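Local structure of PHOX (Pseudomonas fluorescens, 4AMF) at residues A[265-270]-A[285-290]; A[292-297]-A[380-385]. The protein hydrolyses phosphate monoesters as an alkaline phosphatase of the PhoX family, a beta-propeller enzyme built around an iron-calcium cofactor. One frame throughout, in Å; residues are numbered along the deposited sequence.

Contact 1: A[265-270]-A[285-290]. With CA (calcium ion), chain F; FEO (mu-oxo-diiron), chain I; ACP (phosphomethylphosphonic acid adenylate ester), chain C.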
ATOM      1  N   ARG A 265      -8.291  -2.611 -12.749  1.00 10.32           N
ATOM      2  CA  ARG A 265      -7.842  -1.236 -12.576  1.00  9.35           C
ATOM      3  C   ARG A 265      -8.706  -0.556 -11.490  1.00 12.14           C
ATOM      4  O   ARG A 265      -9.929  -0.422 -11.642  1.00 11.65           O
ATOM      5  CB  ARG A 265      -7.903  -0.465 -13.893  1.00 11.31           C
ATOM      6  CG  ARG A 265      -7.537   1.017 -13.762  1.00 10.10           C
ATOM      7  CD  ARG A 265      -7.450   1.641 -15.130  1.00 11.04           C
ATOM      8  NE  ARG A 265      -7.512   3.094 -15.086  1.00 12.13           N
ATOM      9  CZ  ARG A 265      -8.619   3.827 -15.129  1.00 11.74           C
ATOM     10  NH1 ARG A 265      -9.810   3.244 -15.215  1.00 12.04           N
ATOM     11  NH2 ARG A 265      -8.545   5.151 -15.075  1.00 12.61           N
ATOM     12  N   PHE A 266      -8.033  -0.007 -10.509  1.00 10.02           N
ATOM     13  CA  PHE A 266      -8.606   0.732  -9.389  1.00 10.44           C
ATOM     14  C   PHE A 266      -7.473   1.341  -8.562  1.00 14.56           C
ATOM     15  O   PHE A 266      -6.338   1.314  -9.020  1.00 13.01           O
ATOM     16  CB  PHE A 266      -9.590  -0.110  -8.595  1.00 11.16           C
ATOM     17  CG  PHE A 266      -9.140  -1.471  -8.146  1.00 11.78           C
ATOM     18  CD1 PHE A 266      -8.508  -1.636  -6.930  1.00 13.06           C
ATOM     19  CD2 PHE A 266      -9.506  -2.613  -8.853  1.00 12.85           C
ATOM     20  CE1 PHE A 266      -8.119  -2.892  -6.481  1.00 12.53           C
ATOM     21  CE2 PHE A 266      -9.110  -3.883  -8.405  1.00 14.79           C
ATOM     22  CZ  PHE A 266      -8.493  -4.024  -7.181  1.00 13.87           C
ATOM     23  N   LYS A 267      -7.757   1.936  -7.384  1.00 10.96           N
ATOM     24  CA  LYS A 267      -6.713   2.583  -6.585  1.00 10.67           C
ATOM     25  C   LYS A 267      -6.202   1.532  -5.611  1.00 13.54           C
ATOM     26  O   LYS A 267      -6.599   1.428  -4.438  1.00 12.08           O
ATOM     27  CB  LYS A 267      -7.257   3.875  -5.968  1.00 10.79           C
ATOM     28  CG  LYS A 267      -7.864   4.809  -7.019  1.00  9.80           C
ATOM     29  CD  LYS A 267      -8.164   6.167  -6.489  1.00 14.98           C
ATOM     30  CE  LYS A 267      -8.895   6.955  -7.536  1.00 15.01           C
ATOM     31  NZ  LYS A 267      -9.356   8.270  -7.044  1.00 16.58           N
ATOM     32  N   HIS A 268      -5.354   0.683  -6.180  1.00 12.07           N
ATOM     33  CA  HIS A 268      -4.754  -0.455  -5.503  1.00 11.18           C
ATOM     34  C   HIS A 268      -3.894  -0.094  -4.321  1.00 13.48           C
ATOM     35  O   HIS A 268      -2.958   0.675  -4.497  1.00 13.73           O
ATOM     36  CB  HIS A 268      -3.878  -1.257  -6.493  1.00 11.18           C
ATOM     37  CG  HIS A 268      -4.630  -1.995  -7.535  1.00 12.54           C
ATOM     38  ND1 HIS A 268      -5.070  -3.278  -7.336  1.00 13.54           N
ATOM     39  CD2 HIS A 268      -4.898  -1.641  -8.809  1.00 12.97           C
ATOM     40  CE1 HIS A 268      -5.633  -3.655  -8.474  1.00 13.21           C
ATOM     41  NE2 HIS A 268      -5.509  -2.733  -9.404  1.00 12.03           N
ATOM     42  N   GLU A 269      -4.194  -0.635  -3.127  1.00 11.51           N
ATOM     43  CA  GLU A 269      -3.353  -0.431  -1.960  1.00 10.17           C
ATOM     44  C   GLU A 269      -2.238  -1.494  -1.903  1.00 11.65           C
ATOM     45  O   GLU A 269      -1.102  -1.162  -2.110  1.00 12.71           O
ATOM     46  CB  GLU A 269      -4.159  -0.462  -0.661  1.00 11.39           C
ATOM     47  CG  GLU A 269      -3.299  -0.196   0.566  1.00 10.85           C
ATOM     48  CD  GLU A 269      -3.342   1.202   1.114  1.00 10.49           C
ATOM     49  OE1 GLU A 269      -4.211   1.995   0.681  1.00 13.29           O
ATOM     50  OE2 GLU A 269      -2.442   1.527   1.931  1.00 13.62           O
ATOM     51  N   ASN A 270      -2.565  -2.776  -1.662  1.00 10.90           N
ATOM     52  CA  ASN A 270      -1.552  -3.832  -1.638  1.00  9.90           C
ATOM     53  C   ASN A 270      -2.134  -5.077  -2.296  1.00 12.34           C
ATOM     54  O   ASN A 270      -3.265  -5.040  -2.811  1.00 12.10           O
ATOM     55  CB  ASN A 270      -1.008  -4.108  -0.230  1.00 11.54           C
ATOM     56  CG  ASN A 270      -1.726  -5.153   0.562  1.00 14.09           C
ATOM     57  OD1 ASN A 270      -2.948  -5.291   0.447  1.00 12.63           O
ATOM     58  ND2 ASN A 270      -0.991  -5.901   1.405  1.00 13.65           N
ATOM     59  N   MET A 285      -7.107  -7.853  -2.890  1.00 11.40           N
ATOM     60  CA  MET A 285      -6.747  -6.486  -3.197  1.00 11.78           C
ATOM     61  C   MET A 285      -7.783  -5.493  -2.725  1.00 14.70           C
ATOM     62  O   MET A 285      -8.952  -5.636  -3.062  1.00 13.73           O
ATOM     63  CB  MET A 285      -6.630  -6.368  -4.728  1.00 11.97           C
ATOM     64  CG  MET A 285      -5.484  -7.153  -5.294  1.00 12.95           C
ATOM     65  SD  MET A 285      -5.475  -7.070  -7.087  1.00 14.28           S
ATOM     66  CE  MET A 285      -6.842  -8.194  -7.466  1.00 12.72           C
ATOM     67  N   GLY A 286      -7.345  -4.431  -2.064  1.00 12.97           N
ATOM     68  CA  GLY A 286      -8.234  -3.343  -1.672  1.00 12.83           C
ATOM     69  C   GLY A 286      -8.171  -2.165  -2.620  1.00 13.91           C
ATOM     70  O   GLY A 286      -7.090  -1.850  -3.182  1.00 12.37           O
ATOM     71  N   ASP A 287      -9.322  -1.474  -2.799  1.00 11.72           N
ATOM     72  CA  ASP A 287      -9.431  -0.238  -3.561  1.00 11.34           C
ATOM     73  C   ASP A 287      -9.572   0.874  -2.549  1.00 13.72           C
ATOM     74  O   ASP A 287     -10.628   0.969  -1.936  1.00 13.63           O
ATOM     75  CB  ASP A 287     -10.641  -0.303  -4.482  1.00 11.69           C
ATOM     76  CG  ASP A 287     -10.784   0.874  -5.447  1.00 12.65           C
ATOM     77  OD1 ASP A 287      -9.907   1.779  -5.437  1.00 10.41           O
ATOM     78  OD2 ASP A 287     -11.809   0.935  -6.162  1.00 11.57           O
ATOM     79  N   ASP A 288      -8.502   1.672  -2.298  1.00  9.74           N
ATOM     80  CA  ASP A 288      -8.561   2.628  -1.204  1.00  8.86           C
ATOM     81  C   ASP A 288      -9.209   3.952  -1.559  1.00 12.85           C
ATOM     82  O   ASP A 288      -8.556   4.959  -1.848  1.00 14.59           O
ATOM     83  CB  ASP A 288      -7.225   2.833  -0.541  1.00 10.55           C
ATOM     84  CG  ASP A 288      -7.357   3.741   0.669  1.00 14.99           C
ATOM     85  OD1 ASP A 288      -8.486   3.963   1.123  1.00 15.44           O
ATOM     86  OD2 ASP A 288      -6.352   4.264   1.112  1.00 14.66           O
ATOM     87  N   GLU A 289     -10.497   3.945  -1.430  1.00  9.98           N
ATOM     88  CA  GLU A 289     -11.327   5.141  -1.583  1.00  9.96           C
ATOM     89  C   GLU A 289     -12.613   4.953  -0.775  1.00 13.38           C
ATOM     90  O   GLU A 289     -13.180   3.853  -0.754  1.00 12.07           O
ATOM     91  CB  GLU A 289     -11.607   5.496  -3.043  1.00 12.32           C
ATOM     92  CG  GLU A 289     -12.345   6.816  -3.204  1.00 14.11           C
ATOM     93  CD  GLU A 289     -12.406   7.335  -4.627  1.00 30.90           C
ATOM     94  OE1 GLU A 289     -11.497   6.990  -5.423  1.00 13.66           O
ATOM     95  OE2 GLU A 289     -13.353   8.099  -4.946  1.00 25.92           O
ATOM     96  N   ARG A 290     -13.046   5.988  -0.068  1.00 13.10           N
ATOM     97  CA  ARG A 290     -14.294   5.883   0.689  1.00 13.49           C
ATOM     98  C   ARG A 290     -15.428   5.278  -0.177  1.00 14.02           C
ATOM     99  O   ARG A 290     -15.721   5.761  -1.266  1.00 13.37           O
ATOM    100  CB  ARG A 290     -14.764   7.259   1.165  1.00 13.13           C
ATOM    101  CG  ARG A 290     -13.973   7.868   2.302  1.00 22.56           C
ATOM    102  CD  ARG A 290     -14.591   9.195   2.719  1.00 19.50           C
ATOM    103  NE  ARG A 290     -14.184  10.275   1.833  1.00 27.29           N
ATOM    104  CZ  ARG A 290     -13.086  11.012   1.977  0.50 35.28           C
ATOM    105  NH1 ARG A 290     -12.248  10.791   2.989  1.00 35.08           N
ATOM    106  NH2 ARG A 290     -12.812  11.967   1.112  1.00 26.93           N
TER
HETATM  107 CA    CA F1592      -1.410   3.254   3.035  0.84 12.06          CA
HETATM  108 FE1  FEO I1595      -1.235   4.966  -0.145  0.87 12.30          FE
HETATM  109 FE2  FEO I1595      -4.269   4.031   1.002  0.99 12.82          FE
HETATM  110  O   FEO I1595      -2.334   4.170   1.229  1.00 13.17           O
HETATM  111  PG  ACP C1589      -3.122   6.945   1.581  0.81 13.11           P
HETATM  112  O1G ACP C1589      -2.351   6.595   2.926  0.81 12.20           O
HETATM  113  O2G ACP C1589      -2.052   6.867   0.337  0.81 12.72           O
HETATM  114  O3G ACP C1589      -4.380   6.035   1.400  0.81 13.01           O
HETATM  115  PB  ACP C1589      -4.275   8.981   3.316  0.81 12.96           P
HETATM  116  O1B ACP C1589      -4.966   7.856   3.976  0.81 14.17           O
HETATM  117  O2B ACP C1589      -3.074   9.678   3.995  0.81 12.85           O
HETATM  118  C3B ACP C1589      -3.813   8.576   1.673  0.81 11.40           C
HETATM  119  PA  ACP C1589      -5.640  11.561   3.303  0.81 18.71           P
HETATM  120  O1A ACP C1589      -4.650  12.264   2.460  0.81 24.27           O
HETATM  121  O2A ACP C1589      -5.900  11.972   4.719  0.81 26.70           O
HETATM  122  O3A ACP C1589      -5.453  10.015   3.236  0.81 14.62           O
HETATM  123  O5' ACP C1589      -7.134  11.735   2.617  0.81 15.93           O
HETATM  124  C5' ACP C1589      -8.240  10.908   3.010  0.81 14.67           C
HETATM  125  C4' ACP C1589      -8.846  10.216   1.816  0.81 13.77           C
HETATM  126  O4' ACP C1589      -9.513  11.197   0.996  0.81 11.17           O
HETATM  127  C3' ACP C1589      -7.930   9.438   0.876  0.81 11.79           C
HETATM  128  O3' ACP C1589      -8.597   8.262   0.412  0.81 11.32           O
HETATM  129  C2' ACP C1589      -7.635  10.455  -0.227  0.81 11.37           C
HETATM  130  O2' ACP C1589      -7.290   9.801  -1.440  0.81 14.98           O
HETATM  131  C1' ACP C1589      -8.963  11.217  -0.310  0.81 12.58           C
HETATM  132  N9  ACP C1589      -8.854  12.608  -0.735  0.81 12.60           N
HETATM  133  C8  ACP C1589      -7.851  13.498  -0.444  0.81 16.09           C
HETATM  134  N7  ACP C1589      -8.027  14.690  -0.957  0.81 18.36           N
HETATM  135  C5  ACP C1589      -9.230  14.580  -1.639  0.81 15.77           C
HETATM  136  C6  ACP C1589      -9.947  15.481  -2.456  0.81 21.61           C
HETATM  137  N6  ACP C1589      -9.502  16.695  -2.795  0.81 21.60           N
HETATM  138  N1  ACP C1589     -11.111  15.048  -2.996  0.81 23.17           N
HETATM  139  C2  ACP C1589     -11.508  13.794  -2.750  0.81 22.36           C
HETATM  140  N3  ACP C1589     -10.901  12.852  -2.019  0.81 18.61           N
HETATM  141  C4  ACP C1589      -9.761  13.308  -1.495  0.81 13.93           C
HETATM  142  O   HOH W   1      -5.055  -3.544  -4.467  1.00 14.66           O
HETATM  143  O   HOH W   2      -5.119  -3.839  -0.463  1.00 12.08           O
HETATM  144  O   HOH W   3       0.591   1.960   1.981  1.00 14.13           O
HETATM  145  O   HOH W   4       0.510   3.781   4.489  1.00 19.09           O
HETATM  146  O   HOH W   5       0.217   4.899   1.691  1.00 14.86           O

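Contact 2: A[292-297]-A[380-385]. With CA (calcium ion), chain G; ACP (phosphomethylphosphonic acid adenylate ester), chain C; FEO (mu-oxo-diiron), chain I.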
ATOM      1  N   GLU A 292     -15.521   2.326  -1.693  1.00 13.76           N
ATOM      2  CA  GLU A 292     -15.100   1.404  -2.751  1.00 12.61           C
ATOM      3  C   GLU A 292     -14.951  -0.035  -2.199  1.00 12.80           C
ATOM      4  O   GLU A 292     -15.380  -0.328  -1.070  1.00 11.73           O
ATOM      5  CB  GLU A 292     -13.871   1.951  -3.507  1.00 12.86           C
ATOM      6  CG  GLU A 292     -14.217   3.160  -4.358  1.00 14.40           C
ATOM      7  CD  GLU A 292     -15.131   2.969  -5.557  1.00 19.44           C
ATOM      8  OE1 GLU A 292     -15.438   1.811  -5.947  1.00 13.88           O
ATOM      9  OE2 GLU A 292     -15.546   4.011  -6.119  1.00 18.86           O
ATOM     10  N   PHE A 293     -14.444  -0.968  -3.009  1.00 11.56           N
ATOM     11  CA  PHE A 293     -14.538  -2.391  -2.749  1.00 10.36           C
ATOM     12  C   PHE A 293     -13.267  -3.179  -2.468  1.00 13.43           C
ATOM     13  O   PHE A 293     -12.177  -2.645  -2.551  1.00 12.93           O
ATOM     14  CB  PHE A 293     -15.295  -3.028  -3.918  1.00 11.57           C
ATOM     15  CG  PHE A 293     -16.527  -2.289  -4.384  1.00 11.80           C
ATOM     16  CD1 PHE A 293     -17.563  -2.008  -3.507  1.00 15.45           C
ATOM     17  CD2 PHE A 293     -16.686  -1.953  -5.708  1.00 11.02           C
ATOM     18  CE1 PHE A 293     -18.718  -1.339  -3.951  1.00 14.98           C
ATOM     19  CE2 PHE A 293     -17.847  -1.302  -6.158  1.00 14.71           C
ATOM     20  CZ  PHE A 293     -18.858  -1.014  -5.277  1.00 15.12           C
ATOM     21  N   ILE A 294     -13.453  -4.440  -2.153  1.00 10.57           N
ATOM     22  CA  ILE A 294     -12.397  -5.410  -1.898  1.00  9.46           C
ATOM     23  C   ILE A 294     -12.505  -6.427  -3.016  1.00 14.38           C
ATOM     24  O   ILE A 294     -13.608  -6.925  -3.289  1.00 13.28           O
ATOM     25  CB  ILE A 294     -12.479  -6.062  -0.525  1.00 11.74           C
ATOM     26  CG1 ILE A 294     -12.260  -5.014   0.593  1.00 11.01           C
ATOM     27  CG2 ILE A 294     -11.464  -7.215  -0.414  1.00 11.58           C
ATOM     28  CD1 ILE A 294     -12.606  -5.490   2.058  1.00 13.04           C
ATOM     29  N   TYR A 295     -11.378  -6.729  -3.653  1.00 10.90           N
ATOM     30  CA  TYR A 295     -11.333  -7.611  -4.801  1.00  8.35           C
ATOM     31  C   TYR A 295     -10.470  -8.825  -4.545  1.00 10.42           C
ATOM     32  O   TYR A 295      -9.691  -8.866  -3.616  1.00 11.89           O
ATOM     33  CB  TYR A 295     -10.781  -6.868  -6.006  1.00  9.82           C
ATOM     34  CG  TYR A 295     -11.641  -5.704  -6.456  1.00 10.75           C
ATOM     35  CD1 TYR A 295     -11.613  -4.489  -5.778  1.00 11.67           C
ATOM     36  CD2 TYR A 295     -12.392  -5.777  -7.613  1.00 11.97           C
ATOM     37  CE1 TYR A 295     -12.343  -3.389  -6.231  1.00 11.57           C
ATOM     38  CE2 TYR A 295     -13.133  -4.688  -8.067  1.00 11.85           C
ATOM     39  CZ  TYR A 295     -13.147  -3.510  -7.349  1.00 11.55           C
ATOM     40  OH  TYR A 295     -13.875  -2.462  -7.830  1.00 12.76           O
ATOM     41  N   LYS A 296     -10.632  -9.838  -5.381  1.00 10.18           N
ATOM     42  CA  LYS A 296      -9.892 -11.110  -5.280  1.00  9.56           C
ATOM     43  C   LYS A 296      -9.627 -11.639  -6.688  1.00 13.04           C
ATOM     44  O   LYS A 296     -10.542 -11.730  -7.477  1.00 12.93           O
ATOM     45  CB  LYS A 296     -10.678 -12.145  -4.458  1.00 11.19           C
ATOM     46  CG  LYS A 296     -10.083 -13.528  -4.355  1.00 13.89           C
ATOM     47  CD  LYS A 296     -11.150 -14.439  -3.768  1.00 14.81           C
ATOM     48  CE  LYS A 296     -10.674 -15.841  -3.532  1.00 13.87           C
ATOM     49  NZ  LYS A 296     -11.805 -16.705  -3.106  1.00 13.67           N
ATOM     50  N   PHE A 297      -8.388 -11.922  -7.002  1.00 10.09           N
ATOM     51  CA  PHE A 297      -8.014 -12.489  -8.293  1.00  9.41           C
ATOM     52  C   PHE A 297      -7.597 -13.915  -8.037  1.00 12.89           C
ATOM     53  O   PHE A 297      -6.876 -14.152  -7.099  1.00 13.27           O
ATOM     54  CB  PHE A 297      -6.883 -11.706  -8.948  1.00 10.45           C
ATOM     55  CG  PHE A 297      -6.288 -12.441 -10.125  1.00  9.57           C
ATOM     56  CD1 PHE A 297      -6.880 -12.383 -11.366  1.00 10.82           C
ATOM     57  CD2 PHE A 297      -5.143 -13.217  -9.979  1.00 10.26           C
ATOM     58  CE1 PHE A 297      -6.274 -13.001 -12.474  1.00 11.07           C
ATOM     59  CE2 PHE A 297      -4.568 -13.865 -11.073  1.00 13.60           C
ATOM     60  CZ  PHE A 297      -5.126 -13.732 -12.310  1.00 11.96           C
ATOM     61  N   ASP A 380     -15.434   0.945   4.089  1.00 11.81           N
ATOM     62  CA  ASP A 380     -14.722   2.065   4.713  1.00 11.81           C
ATOM     63  C   ASP A 380     -13.234   2.059   4.394  1.00 14.54           C
ATOM     64  O   ASP A 380     -12.404   1.796   5.263  1.00 15.34           O
ATOM     65  CB  ASP A 380     -14.914   2.054   6.243  1.00 12.32           C
ATOM     66  CG  ASP A 380     -16.298   2.400   6.736  1.00 15.71           C
ATOM     67  OD1 ASP A 380     -17.136   2.803   5.910  1.00 14.00           O
ATOM     68  OD2 ASP A 380     -16.531   2.297   7.963  1.00 16.05           O
ATOM     69  N   ARG A 381     -12.882   2.376   3.152  1.00 12.80           N
ATOM     70  CA  ARG A 381     -11.484   2.517   2.746  1.00 12.04           C
ATOM     71  C   ARG A 381     -10.573   1.336   3.031  1.00 13.75           C
ATOM     72  O   ARG A 381      -9.747   1.361   3.947  1.00 13.86           O
ATOM     73  CB  ARG A 381     -10.882   3.778   3.357  1.00 12.55           C
ATOM     74  CG  ARG A 381     -11.452   5.056   2.785  1.00 11.60           C
ATOM     75  CD  ARG A 381     -10.664   6.217   3.291  1.00 15.93           C
ATOM     76  NE  ARG A 381      -9.286   6.120   2.803  1.00 17.48           N
ATOM     77  CZ  ARG A 381      -8.241   6.764   3.313  1.00 21.93           C
ATOM     78  NH1 ARG A 381      -8.400   7.622   4.317  1.00 13.80           N
ATOM     79  NH2 ARG A 381      -7.030   6.578   2.807  1.00 14.25           N
ATOM     80  N   PRO A 382     -10.722   0.257   2.263  1.00 12.19           N
ATOM     81  CA  PRO A 382      -9.799  -0.865   2.433  1.00 11.63           C
ATOM     82  C   PRO A 382      -8.364  -0.437   2.125  1.00 14.82           C
ATOM     83  O   PRO A 382      -8.092   0.073   1.029  1.00 15.24           O
ATOM     84  CB  PRO A 382     -10.327  -1.950   1.478  1.00 14.09           C
ATOM     85  CG  PRO A 382     -11.405  -1.313   0.668  1.00 17.58           C
ATOM     86  CD  PRO A 382     -11.637   0.100   1.124  1.00 14.03           C
ATOM     87  N   GLU A 383      -7.456  -0.672   3.066  1.00 12.41           N
ATOM     88  CA  GLU A 383      -6.045  -0.440   2.836  1.00 11.20           C
ATOM     89  C   GLU A 383      -5.349  -1.809   2.797  1.00 13.83           C
ATOM     90  O   GLU A 383      -5.723  -2.606   1.925  1.00 15.33           O
ATOM     91  CB  GLU A 383      -5.451   0.639   3.750  1.00 12.09           C
ATOM     92  CG  GLU A 383      -5.991   2.018   3.383  1.00 11.50           C
ATOM     93  CD  GLU A 383      -5.150   3.198   3.850  1.00 18.38           C
ATOM     94  OE1 GLU A 383      -5.281   3.549   5.034  1.00 15.76           O
ATOM     95  OE2 GLU A 383      -4.309   3.723   3.082  1.00 13.76           O
ATOM     96  N   TRP A 384      -4.363  -2.108   3.625  1.00 11.65           N
ATOM     97  CA  TRP A 384      -3.618  -3.345   3.458  1.00 10.68           C
ATOM     98  C   TRP A 384      -4.422  -4.564   3.832  1.00 11.87           C
ATOM     99  O   TRP A 384      -5.151  -4.557   4.830  1.00 13.61           O
ATOM    100  CB  TRP A 384      -2.308  -3.349   4.257  1.00 10.62           C
ATOM    101  CG  TRP A 384      -1.280  -2.388   3.786  1.00 11.80           C
ATOM    102  CD1 TRP A 384      -1.476  -1.077   3.501  1.00 14.00           C
ATOM    103  CD2 TRP A 384       0.139  -2.565   3.893  1.00 10.91           C
ATOM    104  NE1 TRP A 384      -0.268  -0.450   3.294  1.00 11.84           N
ATOM    105  CE2 TRP A 384       0.736  -1.311   3.634  1.00 13.84           C
ATOM    106  CE3 TRP A 384       0.965  -3.658   4.200  1.00 12.17           C
ATOM    107  CZ2 TRP A 384       2.105  -1.124   3.662  1.00 14.27           C
ATOM    108  CZ3 TRP A 384       2.315  -3.437   4.345  1.00 13.95           C
ATOM    109  CH2 TRP A 384       2.879  -2.201   4.005  1.00 14.35           C
ATOM    110  N   ILE A 385      -4.133  -5.666   3.129  1.00 11.49           N
ATOM    111  CA  ILE A 385      -4.648  -7.002   3.363  1.00 10.45           C
ATOM    112  C   ILE A 385      -3.440  -7.945   3.619  1.00 12.31           C
ATOM    113  O   ILE A 385      -2.444  -7.881   2.877  1.00 13.43           O
ATOM    114  CB  ILE A 385      -5.494  -7.512   2.193  1.00 13.06           C
ATOM    115  CG1 ILE A 385      -6.642  -6.508   1.873  1.00 12.30           C
ATOM    116  CG2 ILE A 385      -6.023  -8.914   2.481  1.00 11.26           C
ATOM    117  CD1 ILE A 385      -7.476  -6.868   0.783  1.00 16.87           C
TER
HETATM  118 CA    CA G1593      -3.829   5.728   4.613  0.96 13.34          CA
HETATM  119  PG  ACP C1589      -3.122   6.945   1.581  0.81 13.11           P
HETATM  120  O1G ACP C1589      -2.351   6.595   2.926  0.81 12.20           O
HETATM  121  O2G ACP C1589      -2.052   6.867   0.337  0.81 12.72           O
HETATM  122  O3G ACP C1589      -4.380   6.035   1.400  0.81 13.01           O
HETATM  123  PB  ACP C1589      -4.275   8.981   3.316  0.81 12.96           P
HETATM  124  O1B ACP C1589      -4.966   7.856   3.976  0.81 14.17           O
HETATM  125  O2B ACP C1589      -3.074   9.678   3.995  0.81 12.85           O
HETATM  126  C3B ACP C1589      -3.813   8.576   1.673  0.81 11.40           C
HETATM  127  PA  ACP C1589      -5.640  11.561   3.303  0.81 18.71           P
HETATM  128  O1A ACP C1589      -4.650  12.264   2.460  0.81 24.27           O
HETATM  129  O2A ACP C1589      -5.900  11.972   4.719  0.81 26.70           O
HETATM  130  O3A ACP C1589      -5.453  10.015   3.236  0.81 14.62           O
HETATM  131  O5' ACP C1589      -7.134  11.735   2.617  0.81 15.93           O
HETATM  132  C5' ACP C1589      -8.240  10.908   3.010  0.81 14.67           C
HETATM  133  C4' ACP C1589      -8.846  10.216   1.816  0.81 13.77           C
HETATM  134  O4' ACP C1589      -9.513  11.197   0.996  0.81 11.17           O
HETATM  135  C3' ACP C1589      -7.930   9.438   0.876  0.81 11.79           C
HETATM  136  O3' ACP C1589      -8.597   8.262   0.412  0.81 11.32           O
HETATM  137  C2' ACP C1589      -7.635  10.455  -0.227  0.81 11.37           C
HETATM  138  O2' ACP C1589      -7.290   9.801  -1.440  0.81 14.98           O
HETATM  139  C1' ACP C1589      -8.963  11.217  -0.310  0.81 12.58           C
HETATM  140  N9  ACP C1589      -8.854  12.608  -0.735  0.81 12.60           N
HETATM  141  C8  ACP C1589      -7.851  13.498  -0.444  0.81 16.09           C
HETATM  142  N7  ACP C1589      -8.027  14.690  -0.957  0.81 18.36           N
HETATM  143  C5  ACP C1589      -9.230  14.580  -1.639  0.81 15.77           C
HETATM  144  C6  ACP C1589      -9.947  15.481  -2.456  0.81 21.61           C
HETATM  145  N6  ACP C1589      -9.502  16.695  -2.795  0.81 21.60           N
HETATM  146  N1  ACP C1589     -11.111  15.048  -2.996  0.81 23.17           N
HETATM  147  C2  ACP C1589     -11.508  13.794  -2.750  0.81 22.36           C
HETATM  148  N3  ACP C1589     -10.901  12.852  -2.019  0.81 18.61           N
HETATM  149  C4  ACP C1589      -9.761  13.308  -1.495  0.81 13.93           C
HETATM  150 FE1  FEO I1595      -1.235   4.966  -0.145  0.87 12.30          FE
HETATM  151 FE2  FEO I1595      -4.269   4.031   1.002  0.99 12.82          FE
HETATM  152  O   FEO I1595      -2.334   4.170   1.229  1.00 13.17           O
HETATM  153  O   HOH W   5       0.217   4.899   1.691  1.00 14.86           O
HETATM  154  O   HOH W   6      -5.029   5.941   6.571  1.00 12.93           O

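Contact 1: A[265-270]-A[285-290]
Two carboxylates converge on one iron, FE2: Asp288 holds CG anti to its backbone N (chi1 -175°), and Glu269 does likewise but then bends at chi2 (100°). Glu269 OE1 and Asp288 OD2 each lie 2.1 Å from FE2, so these two acceptors can stand 3.1 Å apart; Glu269 OE2 turns to the calcium ion, and Asp288 OD1 pairs with Arg381. The backbones beneath are tied together: Glu269 N donates to Gly286 O (161° at the hydrogen) and Asp288 N to Lys267 O at 2.9 Å. Asp287 OD1 accepts Lys267 N at 2.9 Å from above the carboxylate plane, while OD2 is paired with Arg368. Were Asp287 an alanine, Lys267 N would be likely to lose its acceptor and Arg368 one of its carboxylates, and a gap would open beside Phe266 CB. Lys267 runs on extended to a 3.0 Å salt bridge between its NZ and Glu289 OE1, which Arg368 also pairs with; Tyr212 is a further partner of NZ. Met285 SD sits 4.6 Å from the His268 ring centroid, at its edge. Strands 268-275 and 280-287 form a beta hairpin at one margin of their antiparallel sheet, with strand 292-299 next to 280-287.

Contact 2: A[292-297]-A[380-385]
The pocket that holds the substrate analogue and the iron-calcium cofactor takes Arg381 and Glu383 from segment 380-385, and Pro382, between them in sequence, makes the packing contact with segment 292-297. Ile294 CG1 rests 3.7 Å from Pro382 CB, the two side chains crossing at a slant, and Pro382 CG approaches Phe293 O at 3.6 Å. With CG1 beside the backbone N (chi1 -65°), Ile294 presents that branch to the proline, while CG2 faces Ile385 CD1 more loosely at 4.2 Å. The side-chain packing is apolar and the interface small, burying 180 Å² in all. Beyond the proline, Glu383 binds a second calcium ion, the one that also takes ACP O1G and O1B, through both OE1 and OE2; its OE2 also lies 2.1 Å from FE2 and bridges this calcium and the iron. Arg381 bends at chi3 (64°), and its NH2 donates to ACP O1B at 2.7 Å in a nearly straight bond (175° at the hydrogen). ACP O3' lies over one face of the guanidinium, offset toward the rim, and O3G at its edge. Asp475 and Asp490 share this calcium with Glu383. Strand 292-299 is flanked in the sheet by 280-287 and 318-325, whereas 382-387 is an outermost strand of the same sheet, next to 394-398, whose Cys396 touches both Ile294 and Ile385.

Centred 6 Å apart, contact 1 and contact 2 serve the same metal site from different segments of one sheet and its loops. Their backbones meet where Met285 O lies 2.7 Å from Tyr295 N, a probable hydrogen bond between neighbouring strands 280-287 and 292-299. A salt bridge joins them nearer the ligand: Arg381 NE is 2.8 Å from Asp288 OD1, so an iron ligand of contact 1 is linked to the arginine gripping the analogue. Glu269, Asp288 and Glu383 all reach FE2; Glu269 OE2 binds one calcium ion, whose site also includes Glu383, and Glu383 holds a second through both oxygens. Trp384 CD1 packs 3.2 Å from Glu269 OE2, and Asp288 CB 3.3 Å from Pro382 O.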